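Local atomic coordinates of DMATS type aromatic prenyltransferase (Micromonospora olivasterospora, PDB entry 6ZRY), a protein that probably transfers a dimethylallyl group to C6 of the indole ring of tryptophan. Residues 325-330 against 341-346; 47-52 against 84-89; 146-151 against 197-202; 8-13 against 59-64. All coordinates share one frame; numbering follows the deposited sequence.

In the fold
Interactions 1, 3 and 4 are buried and reach the antiparallel sheet that curls into the barrel of this ABBA fold, whereas interaction 2 lies at the surface, its centre about 20 Å from that of the chain. Interactions 1 and 3 each pair two strands, on opposite sides of the chain's centre, and combine backbone hydrogen bonds with aromatic side chains directed inward. Interaction 4 instead packs a helix on the outer face of strand 61-68, the sheet neighbour of strand 341-346 in interaction 1. Interactions 1 and 4 touch the bound tryptophan, as does Phe-197 of interaction 3. Interaction 2 relies on proline and indole packing between a loop and the start of a helix; its Ser-52 touches Pro-60 of interaction 4.

Interaction 1 of 4, residues 325-330 against 341-346; sequences GLIAHV and VTVYLS. With TRP (tryptophan), chain C.
Ser-346 OG donates to Gly-325 O at 2.6 Å, the shortest polar bond between residues 325-330 and 341-346. The backbone N of the same serine donates to the next carbonyl, Leu-326 O (2.8 Å), which also takes a CH...O contact from Leu-345 CA. Tyr-344 pairs with the other strand through both backbone atoms, its O accepting from Ala-328 N and its N donating to His-329 O. Ile-327, Val-330, Val-343 and Leu-345 share the face turned to helices 287-300 and 305-315; Ile-327 CG2 rests on Val-343 CG1 (3.9 Å), and Ile-327 CG1 runs beside Leu-345 CD2. On the other face, CG of both His-329 and Tyr-344 stands anti to its own carbonyl carbon (chi1 -51° and -60°), and the imidazole turns an edge to the phenol face, planes 78° apart. Tyr-344 OH is bonded to Ser-331 OG, tying down the ring's far end. One face of the imidazole lies against the tryptophan ligand, whose CZ2 sits over its centre, with His-329 NE2 3.2 Å from ligand CE2. The hairpin forms part of the ABBA barrel wall, its aliphatic side against the helices and His-329 in the tryptophan pocket.

Interaction 2 of 4, residues 47-52 against 84-89; sequences PPAWPS and SPPGPL
The backbones of residues 47-52, part of the loop between helix 26-36 and strand 61-68, and residues 84-89 come nearest at Trp-50 and Pro-86, CA to CA 6.0 Å. Pro-51 centres an inverse gamma turn, with Ser-52 N bonded to Trp-50 O. In the other segment Gly-87 is the N-cap of helix 88-106, and its N bonds to the side chain of Asn-91. The contact joins the loop leading into the first barrel strand to the start of an outer helix of the ABBA fold. Pro-86 CB meets Trp-50 CB at 3.6 Å, and Pro-86 CG lies 3.4 Å from Ala-49 O. With Trp-50 CG opposite the backbone N (chi1 167°), the indole extends along Pro-86 and Gly-87 toward the helix. Gly-87 CA makes a CH-pi contact over the six-membered ring, 4.1 Å from its centroid and 14° off the normal. Pro-88 CD reaches the far end of that ring, 3.8 Å from Trp-50 CH2, the two side chains crossing at about a right angle. With an alanine here instead of Trp-50, Gly-87 CA and Pro-88 CD would probably lose the indole they pack on, opening a gap. Pro-51 CD lies against the opposite face of the indole from Gly-87.

Interaction 3 of 4, residues 146-151 against 197-202; sequences KVYLNP and FFAVDL
Strands 146-149 and 197-201 run antiparallel, their axes 4.5 Å apart at closest approach, with Val-147 facing Val-200 and Leu-149 facing Phe-198 as hydrogen-bonded pairs. Each pair exchanges two N-H...O bonds; that from Val-147 N to Val-200 O (2.9 Å) is almost straight, at 177°. Between them, at the non-hydrogen-bonded pair Tyr-148 and Ala-199, the methyl group sits over the centre of the phenol ring, Ala-199 CB 3.8 Å from the ring centroid. The same ring turns its edge to Phe-197, with Tyr-148 CD2 3.7 Å from Phe-197 CG and the planes at 80°. Tyr-148 CG is anti to its carbonyl carbon, which brings the ring over the neighbouring strand, and its OH is bonded to the OH of Tyr-213. Tyr-213 also meets Phe-197 edge to face. These strands belong to the curled antiparallel sheet of the ABBA barrel: Phe-197 touches the bound tryptophan inside, while Val-147, Leu-149, Phe-198 and Val-200 point outward to the surrounding helices. Among the outward groups, Val-147 CG2 meets Leu-202 CD1 at 4.0 Å, both against Leu-113, and Pro-151 CG lies 4.2 Å from Phe-198 CB, with Val-163 of helix 159-170 beside them. Toward the other end of the pairing, Lys-146 bends at chi2 and chi4 to run alongside Asp-201. Lys-146 NZ forms a salt bridge with Asp-201 OD1 at 2.6 Å, approaching on the syn side and 22° out of the carboxylate plane.

Interaction 4 of 4, residues 8-13 against 59-64; sequences DHLDGQ and TPVEFS. With TRP (tryptophan), chain C.
In the layered wall of the ABBA barrel, helix 6-21 packs outside strand 61-68, whose inward side carries Glu-62 into the tryptophan pocket. Leu-10 of the helix meets the strand and the turn before it: its CD1 lies 4.0 Å from Val-61 CB, and its two methyl groups come tip to tip with the CG2 methyl of Thr-59. Leu-32 and Leu-36 of helix 26-36 also touch Leu-10, making an apolar layer between helices and sheet. One turn along, Gln-13 crosses Phe-63 at about a right angle, amide and ring planes 87° apart. Phe-63 CZ also lies 3.8 Å from the backbone O of Leu-10. Gln-13 NE2 is held by the carbonyls of Val-315 and Ala-347, which fixes the amide, whereas its buried OE1 has no hydrogen-bonding partner and faces the ring edge. On the inner side, the carboxylate of Glu-62 takes the indole N-H of the tryptophan ligand, NE1 to OE2 at 2.7 Å with an angle of 151° at the hydrogen. Glu-62 reaches it with CG opposite its backbone N (chi1 180°) and the chain extended beyond. Arg-281 and Gly-53 bind the ligand as well. A glutamine in place of Glu-62 removes the carboxylate charge and would probably leave the indole N-H less firmly held. Back on the helix side, Gln-13 OE1 stands 3.4 Å from Phe-63 CE2, near the plane of the phenyl ring.

Interaction 1 of 4, residues 325-330 against 341-346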
# COMPACT_ATOMS: atom_id res chain seq x y z
N GLY A 325 -15.98 -0.40 -3.17
CA GLY A 325 -14.58 -0.80 -3.39
C GLY A 325 -13.78 0.18 -4.24
O GLY A 325 -12.59 -0.05 -4.42
N LEU A 326 -14.40 1.24 -4.80
CA LEU A 326 -13.61 2.33 -5.41
C LEU A 326 -12.69 2.88 -4.32
O LEU A 326 -11.47 2.93 -4.53
CB LEU A 326 -14.49 3.45 -5.97
CG LEU A 326 -13.72 4.71 -6.36
CD1 LEU A 326 -12.77 4.44 -7.50
CD2 LEU A 326 -14.66 5.84 -6.69
N ILE A 327 -13.27 3.25 -3.18
CA ILE A 327 -12.47 3.65 -2.00
C ILE A 327 -12.11 2.35 -1.26
O ILE A 327 -12.94 1.83 -0.53
CB ILE A 327 -13.22 4.67 -1.13
CG1 ILE A 327 -13.68 5.87 -1.96
CG2 ILE A 327 -12.34 5.10 0.04
CD1 ILE A 327 -14.50 6.88 -1.21
N ALA A 328 -10.93 1.83 -1.53
CA ALA A 328 -10.53 0.48 -1.11
C ALA A 328 -10.11 0.49 0.37
O ALA A 328 -10.40 -0.48 1.11
CB ALA A 328 -9.40 0.00 -1.99
N HIS A 329 -9.39 1.51 0.75
CA HIS A 329 -8.81 1.72 2.09
C HIS A 329 -8.82 3.21 2.42
O HIS A 329 -8.82 4.06 1.50
CB HIS A 329 -7.38 1.22 2.19
CG HIS A 329 -7.14 -0.16 1.72
ND1 HIS A 329 -7.10 -1.22 2.59
CD2 HIS A 329 -6.88 -0.67 0.50
CE1 HIS A 329 -6.82 -2.34 1.91
NE2 HIS A 329 -6.70 -2.03 0.62
N VAL A 330 -8.77 3.51 3.71
CA VAL A 330 -8.40 4.87 4.18
C VAL A 330 -7.46 4.69 5.36
O VAL A 330 -7.67 3.73 6.14
CB VAL A 330 -9.63 5.72 4.53
CG1 VAL A 330 -10.42 5.12 5.67
CG2 VAL A 330 -9.22 7.16 4.84
N VAL A 341 -3.85 11.93 6.13
CA VAL A 341 -4.88 10.91 5.76
C VAL A 341 -4.66 10.50 4.31
O VAL A 341 -4.46 11.40 3.48
CB VAL A 341 -6.29 11.46 5.99
CG1 VAL A 341 -7.36 10.54 5.43
CG2 VAL A 341 -6.53 11.73 7.46
N THR A 342 -4.69 9.21 4.03
CA THR A 342 -4.50 8.67 2.66
C THR A 342 -5.75 7.91 2.22
O THR A 342 -6.30 7.17 3.00
CB THR A 342 -3.24 7.81 2.55
OG1 THR A 342 -2.14 8.59 3.02
CG2 THR A 342 -2.98 7.35 1.13
N VAL A 343 -6.17 8.14 0.99
CA VAL A 343 -7.36 7.51 0.40
C VAL A 343 -6.86 6.65 -0.75
O VAL A 343 -6.08 7.15 -1.56
CB VAL A 343 -8.38 8.57 -0.06
CG1 VAL A 343 -9.67 7.93 -0.53
CG2 VAL A 343 -8.67 9.58 1.05
N TYR A 344 -7.27 5.39 -0.78
CA TYR A 344 -6.78 4.38 -1.75
C TYR A 344 -7.92 4.19 -2.73
O TYR A 344 -9.05 3.85 -2.28
CB TYR A 344 -6.30 3.13 -1.01
CG TYR A 344 -5.18 3.39 -0.06
CD1 TYR A 344 -5.43 3.98 1.16
CD2 TYR A 344 -3.87 3.05 -0.36
CE1 TYR A 344 -4.42 4.23 2.07
CE2 TYR A 344 -2.83 3.31 0.54
CZ TYR A 344 -3.13 3.88 1.76
OH TYR A 344 -2.16 4.18 2.68
N LEU A 345 -7.65 4.44 -4.01
CA LEU A 345 -8.67 4.45 -5.08
C LEU A 345 -8.39 3.34 -6.10
O LEU A 345 -7.26 3.26 -6.65
CB LEU A 345 -8.66 5.84 -5.73
CG LEU A 345 -9.04 6.99 -4.80
CD1 LEU A 345 -8.86 8.33 -5.52
CD2 LEU A 345 -10.47 6.85 -4.33
N SER A 346 -9.38 2.48 -6.32
CA SER A 346 -9.29 1.32 -7.21
C SER A 346 -9.44 1.74 -8.68
O SER A 346 -10.30 2.53 -9.00
CB SER A 346 -10.33 0.30 -6.85
OG SER A 346 -10.20 -0.10 -5.50
N TRP C . -5.58 -5.47 -2.18
CA TRP C . -4.75 -6.03 -1.06
C TRP C . -5.53 -5.96 0.25
O TRP C . -5.11 -6.58 1.24
CB TRP C . -3.39 -5.31 -0.96
CG TRP C . -3.47 -3.85 -0.63
CD1 TRP C . -3.69 -2.82 -1.51
CD2 TRP C . -3.33 -3.25 0.67
NE1 TRP C . -3.69 -1.62 -0.83
CE2 TRP C . -3.46 -1.85 0.50
CE3 TRP C . -3.08 -3.75 1.95
CZ2 TRP C . -3.38 -0.96 1.57
CZ3 TRP C . -3.00 -2.87 3.01
CH2 TRP C . -3.14 -1.49 2.82
OXT TRP C . -6.58 -5.28 0.33

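Interaction 2 of 4, residues 47-52 against 84-89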
# COMPACT_ATOMS: atom_id res chain seq x y z
N PRO A 47 -10.00 -11.49 -19.69
CA PRO A 47 -9.89 -11.57 -18.24
C PRO A 47 -8.51 -11.13 -17.78
O PRO A 47 -7.61 -11.00 -18.61
CB PRO A 47 -10.06 -13.05 -17.93
CG PRO A 47 -9.66 -13.73 -19.22
CD PRO A 47 -10.15 -12.80 -20.32
N PRO A 48 -8.30 -10.87 -16.47
CA PRO A 48 -6.98 -10.52 -15.97
C PRO A 48 -5.93 -11.55 -16.39
O PRO A 48 -6.24 -12.71 -16.39
CB PRO A 48 -7.16 -10.50 -14.44
CG PRO A 48 -8.64 -10.25 -14.24
CD PRO A 48 -9.32 -10.86 -15.43
N ALA A 49 -4.71 -11.09 -16.67
CA ALA A 49 -3.57 -11.92 -17.13
C ALA A 49 -3.16 -12.90 -16.04
O ALA A 49 -2.61 -13.95 -16.38
CB ALA A 49 -2.43 -11.04 -17.55
N TRP A 50 -3.51 -12.60 -14.78
CA TRP A 50 -3.05 -13.30 -13.55
C TRP A 50 -3.88 -12.74 -12.39
O TRP A 50 -4.20 -11.56 -12.42
CB TRP A 50 -1.56 -13.02 -13.34
CG TRP A 50 -1.05 -13.40 -11.99
CD1 TRP A 50 -0.78 -12.58 -10.93
CD2 TRP A 50 -0.77 -14.73 -11.56
NE1 TRP A 50 -0.34 -13.32 -9.87
CE2 TRP A 50 -0.34 -14.64 -10.22
CE3 TRP A 50 -0.86 -15.97 -12.18
CZ2 TRP A 50 0.02 -15.77 -9.50
CZ3 TRP A 50 -0.50 -17.09 -11.47
CH2 TRP A 50 -0.08 -16.98 -10.14
N PRO A 51 -4.30 -13.56 -11.39
CA PRO A 51 -5.08 -13.02 -10.27
C PRO A 51 -4.23 -12.24 -9.25
O PRO A 51 -4.09 -12.70 -8.10
CB PRO A 51 -5.76 -14.26 -9.65
CG PRO A 51 -4.91 -15.44 -10.12
CD PRO A 51 -4.23 -15.03 -11.40
N SER A 52 -3.77 -11.04 -9.65
CA SER A 52 -2.92 -10.15 -8.83
C SER A 52 -3.61 -9.82 -7.51
O SER A 52 -4.81 -9.52 -7.52
CB SER A 52 -2.56 -8.92 -9.60
OG SER A 52 -1.92 -7.94 -8.79
N SER A 84 6.14 -13.13 -18.31
CA SER A 84 5.83 -13.40 -19.74
C SER A 84 4.78 -14.50 -19.83
O SER A 84 3.72 -14.26 -20.41
CB SER A 84 7.06 -13.69 -20.58
OG SER A 84 6.98 -13.00 -21.82
N PRO A 85 5.01 -15.72 -19.29
CA PRO A 85 3.91 -16.51 -18.73
C PRO A 85 3.74 -15.94 -17.32
O PRO A 85 4.68 -15.94 -16.54
CB PRO A 85 4.42 -17.97 -18.80
CG PRO A 85 5.81 -17.85 -19.46
CD PRO A 85 6.28 -16.44 -19.18
N PRO A 86 2.58 -15.35 -16.95
CA PRO A 86 2.42 -14.80 -15.60
C PRO A 86 2.54 -15.89 -14.53
O PRO A 86 2.03 -16.97 -14.73
CB PRO A 86 1.01 -14.20 -15.60
CG PRO A 86 0.71 -13.98 -17.08
CD PRO A 86 1.39 -15.14 -17.78
N GLY A 87 3.19 -15.55 -13.42
CA GLY A 87 3.38 -16.45 -12.28
C GLY A 87 4.25 -15.82 -11.20
O GLY A 87 4.91 -14.82 -11.42
N PRO A 88 4.29 -16.41 -10.00
CA PRO A 88 5.02 -15.83 -8.86
C PRO A 88 6.49 -15.42 -9.13
O PRO A 88 6.89 -14.30 -8.79
CB PRO A 88 5.00 -16.99 -7.84
CG PRO A 88 3.73 -17.77 -8.17
CD PRO A 88 3.62 -17.69 -9.67
N LEU A 89 7.26 -16.32 -9.71
CA LEU A 89 8.72 -16.12 -9.94
C LEU A 89 8.92 -15.18 -11.14
O LEU A 89 9.77 -14.30 -11.04
CB LEU A 89 9.38 -17.48 -10.16
CG LEU A 89 10.90 -17.52 -10.00
CD1 LEU A 89 11.34 -17.06 -8.61
CD2 LEU A 89 11.41 -18.93 -10.27

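Interaction 3 of 4, residues 146-151 against 197-202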
# COMPACT_ATOMS: atom_id res chain seq x y z
N LYS A 146 9.52 2.89 -4.04
CA LYS A 146 9.53 2.04 -2.81
C LYS A 146 9.32 0.61 -3.24
O LYS A 146 8.55 0.37 -4.18
CB LYS A 146 8.44 2.44 -1.82
CG LYS A 146 8.21 3.93 -1.67
CD LYS A 146 9.27 4.63 -0.91
CE LYS A 146 8.88 6.06 -0.54
NZ LYS A 146 9.40 6.43 0.79
N VAL A 147 9.98 -0.30 -2.55
CA VAL A 147 9.93 -1.76 -2.81
C VAL A 147 9.22 -2.43 -1.64
O VAL A 147 9.65 -2.20 -0.47
CB VAL A 147 11.35 -2.30 -3.01
CG1 VAL A 147 11.34 -3.79 -3.29
CG2 VAL A 147 12.06 -1.53 -4.10
N TYR A 148 8.21 -3.22 -1.95
CA TYR A 148 7.35 -3.95 -1.01
C TYR A 148 7.67 -5.43 -1.14
O TYR A 148 7.27 -6.03 -2.16
CB TYR A 148 5.88 -3.63 -1.33
CG TYR A 148 5.44 -2.33 -0.75
CD1 TYR A 148 5.96 -1.12 -1.20
CD2 TYR A 148 4.55 -2.30 0.31
CE1 TYR A 148 5.57 0.09 -0.62
CE2 TYR A 148 4.17 -1.12 0.89
CZ TYR A 148 4.67 0.08 0.44
OH TYR A 148 4.26 1.23 1.06
N LEU A 149 8.39 -5.99 -0.17
CA LEU A 149 8.79 -7.42 -0.19
C LEU A 149 7.81 -8.20 0.66
O LEU A 149 7.33 -7.63 1.69
CB LEU A 149 10.21 -7.57 0.32
CG LEU A 149 11.29 -6.80 -0.44
CD1 LEU A 149 12.65 -7.01 0.20
CD2 LEU A 149 11.35 -7.22 -1.90
N ASN A 150 7.53 -9.43 0.27
CA ASN A 150 6.62 -10.35 1.01
C ASN A 150 7.43 -11.06 2.08
O ASN A 150 8.28 -11.88 1.74
CB ASN A 150 5.94 -11.37 0.08
CG ASN A 150 4.97 -12.27 0.81
OD1 ASN A 150 4.69 -12.07 2.00
ND2 ASN A 150 4.41 -13.24 0.10
N PRO A 151 7.22 -10.78 3.39
CA PRO A 151 7.93 -11.47 4.47
C PRO A 151 7.62 -12.96 4.48
O PRO A 151 8.38 -13.72 5.07
CB PRO A 151 7.38 -10.81 5.74
CG PRO A 151 6.89 -9.47 5.26
CD PRO A 151 6.27 -9.79 3.93
N PHE A 197 3.99 -6.87 4.66
CA PHE A 197 4.93 -6.15 3.77
C PHE A 197 6.17 -5.74 4.55
O PHE A 197 6.05 -5.28 5.67
CB PHE A 197 4.35 -4.85 3.19
CG PHE A 197 3.10 -5.00 2.35
CD1 PHE A 197 3.10 -5.76 1.20
CD2 PHE A 197 1.94 -4.34 2.70
CE1 PHE A 197 1.97 -5.86 0.40
CE2 PHE A 197 0.80 -4.44 1.92
CZ PHE A 197 0.81 -5.21 0.77
N PHE A 198 7.31 -5.87 3.89
CA PHE A 198 8.59 -5.30 4.31
C PHE A 198 8.97 -4.27 3.27
O PHE A 198 9.34 -4.69 2.17
CB PHE A 198 9.61 -6.44 4.45
CG PHE A 198 10.96 -6.05 4.97
CD1 PHE A 198 11.91 -5.45 4.14
CD2 PHE A 198 11.33 -6.34 6.28
CE1 PHE A 198 13.17 -5.11 4.62
CE2 PHE A 198 12.58 -5.99 6.76
CZ PHE A 198 13.49 -5.37 5.93
N ALA A 199 8.81 -2.99 3.57
CA ALA A 199 8.87 -1.89 2.58
C ALA A 199 10.11 -1.04 2.86
O ALA A 199 10.33 -0.70 3.99
CB ALA A 199 7.61 -1.08 2.63
N VAL A 200 10.91 -0.80 1.82
CA VAL A 200 12.12 0.08 1.89
C VAL A 200 12.14 1.01 0.69
O VAL A 200 11.55 0.66 -0.37
CB VAL A 200 13.40 -0.76 1.96
CG1 VAL A 200 13.45 -1.62 3.23
CG2 VAL A 200 13.56 -1.61 0.72
N ASP A 201 12.80 2.15 0.83
CA ASP A 201 13.09 3.01 -0.35
C ASP A 201 14.01 2.21 -1.27
O ASP A 201 14.89 1.44 -0.75
CB ASP A 201 13.75 4.33 0.06
CG ASP A 201 12.93 5.21 1.00
OD1 ASP A 201 11.70 5.16 0.92
OD2 ASP A 201 13.53 5.93 1.78
N LEU A 202 13.84 2.34 -2.58
CA LEU A 202 14.78 1.76 -3.56
C LEU A 202 16.15 2.39 -3.33
O LEU A 202 17.15 1.66 -3.31
CB LEU A 202 14.25 2.06 -4.97
CG LEU A 202 15.09 1.50 -6.11
CD1 LEU A 202 15.22 -0.01 -6.02
CD2 LEU A 202 14.50 1.89 -7.45

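Interaction 4 of 4, residues 8-13 against 59-64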
# COMPACT_ATOMS: atom_id res chain seq x y z
N ASP A 8 -4.95 2.02 -21.55
CA ASP A 8 -5.92 3.07 -21.95
C ASP A 8 -6.68 3.54 -20.71
O ASP A 8 -6.71 4.77 -20.45
CB ASP A 8 -6.90 2.56 -23.01
CG ASP A 8 -6.30 2.26 -24.38
OD1 ASP A 8 -5.22 2.75 -24.67
OD2 ASP A 8 -6.92 1.47 -25.10
N HIS A 9 -7.22 2.59 -19.93
CA HIS A 9 -8.00 2.85 -18.71
C HIS A 9 -7.10 3.54 -17.67
O HIS A 9 -7.46 4.65 -17.20
CB HIS A 9 -8.62 1.55 -18.21
CG HIS A 9 -9.71 1.76 -17.20
ND1 HIS A 9 -10.92 2.31 -17.54
CD2 HIS A 9 -9.76 1.52 -15.88
CE1 HIS A 9 -11.69 2.39 -16.43
NE2 HIS A 9 -11.00 1.91 -15.43
N LEU A 10 -5.97 2.91 -17.29
CA LEU A 10 -5.17 3.36 -16.12
C LEU A 10 -4.42 4.63 -16.45
O LEU A 10 -4.27 5.47 -15.58
CB LEU A 10 -4.17 2.28 -15.73
CG LEU A 10 -4.73 0.91 -15.39
CD1 LEU A 10 -3.68 0.07 -14.70
CD2 LEU A 10 -5.95 0.98 -14.54
N ASP A 11 -3.90 4.74 -17.68
CA ASP A 11 -3.12 5.92 -18.10
C ASP A 11 -4.03 7.15 -18.02
O ASP A 11 -3.56 8.17 -17.61
CB ASP A 11 -2.54 5.73 -19.51
CG ASP A 11 -1.73 6.92 -20.00
OD1 ASP A 11 -0.72 7.29 -19.33
OD2 ASP A 11 -2.13 7.50 -21.05
N GLY A 12 -5.31 7.04 -18.40
CA GLY A 12 -6.28 8.15 -18.30
C GLY A 12 -6.54 8.55 -16.87
O GLY A 12 -6.57 9.71 -16.57
N GLN A 13 -6.75 7.57 -15.99
CA GLN A 13 -6.92 7.79 -14.54
C GLN A 13 -5.70 8.54 -14.00
O GLN A 13 -5.90 9.55 -13.31
CB GLN A 13 -7.15 6.45 -13.85
CG GLN A 13 -8.47 5.80 -14.21
CD GLN A 13 -8.62 4.41 -13.67
OE1 GLN A 13 -7.70 3.60 -13.75
NE2 GLN A 13 -9.79 4.11 -13.13
N THR A 59 -6.77 -6.05 -11.07
CA THR A 59 -5.99 -4.97 -11.71
C THR A 59 -4.65 -4.94 -10.97
O THR A 59 -4.65 -4.87 -9.75
CB THR A 59 -6.69 -3.62 -11.66
OG1 THR A 59 -8.02 -3.71 -12.20
CG2 THR A 59 -5.91 -2.60 -12.44
N PRO A 60 -3.48 -5.02 -11.64
CA PRO A 60 -2.21 -5.04 -10.91
C PRO A 60 -1.66 -3.68 -10.46
O PRO A 60 -0.51 -3.57 -10.22
CB PRO A 60 -1.26 -5.70 -11.95
CG PRO A 60 -1.81 -5.21 -13.28
CD PRO A 60 -3.31 -5.17 -13.10
N VAL A 61 -2.55 -2.69 -10.29
CA VAL A 61 -2.22 -1.30 -9.89
C VAL A 61 -3.35 -0.79 -8.97
O VAL A 61 -4.55 -1.13 -9.24
CB VAL A 61 -2.00 -0.40 -11.13
CG1 VAL A 61 -2.34 1.07 -10.84
CG2 VAL A 61 -0.58 -0.53 -11.68
N GLU A 62 -2.99 -0.02 -7.95
CA GLU A 62 -3.94 0.71 -7.06
C GLU A 62 -3.39 2.12 -6.88
O GLU A 62 -2.18 2.27 -6.67
CB GLU A 62 -4.09 0.02 -5.72
CG GLU A 62 -5.05 0.73 -4.79
CD GLU A 62 -5.25 0.04 -3.46
OE1 GLU A 62 -6.20 -0.76 -3.33
OE2 GLU A 62 -4.43 0.30 -2.57
N PHE A 63 -4.24 3.13 -7.00
CA PHE A 63 -3.88 4.54 -6.82
C PHE A 63 -4.11 4.92 -5.36
O PHE A 63 -4.91 4.27 -4.71
CB PHE A 63 -4.73 5.43 -7.72
CG PHE A 63 -4.60 5.13 -9.19
CD1 PHE A 63 -3.43 5.45 -9.87
CD2 PHE A 63 -5.63 4.51 -9.88
CE1 PHE A 63 -3.30 5.18 -11.23
CE2 PHE A 63 -5.50 4.24 -11.24
CZ PHE A 63 -4.34 4.57 -11.91
N SER A 64 -3.45 5.96 -4.89
CA SER A 64 -3.79 6.60 -3.61
C SER A 64 -3.41 8.05 -3.64
O SER A 64 -2.49 8.43 -4.43
CB SER A 64 -3.16 5.88 -2.43
OG SER A 64 -1.74 5.86 -2.51
N TRP C . -5.58 -5.47 -2.18
CA TRP C . -4.75 -6.03 -1.06
C TRP C . -5.53 -5.96 0.25
O TRP C . -5.11 -6.58 1.24
CB TRP C . -3.39 -5.31 -0.96
CG TRP C . -3.47 -3.85 -0.63
CD1 TRP C . -3.69 -2.82 -1.51
CD2 TRP C . -3.33 -3.25 0.67
NE1 TRP C . -3.69 -1.62 -0.83
CE2 TRP C . -3.46 -1.85 0.50
CE3 TRP C . -3.08 -3.75 1.95
CZ2 TRP C . -3.38 -0.96 1.57
CZ3 TRP C . -3.00 -2.87 3.01
CH2 TRP C . -3.14 -1.49 2.82
OXT TRP C . -6.58 -5.28 0.33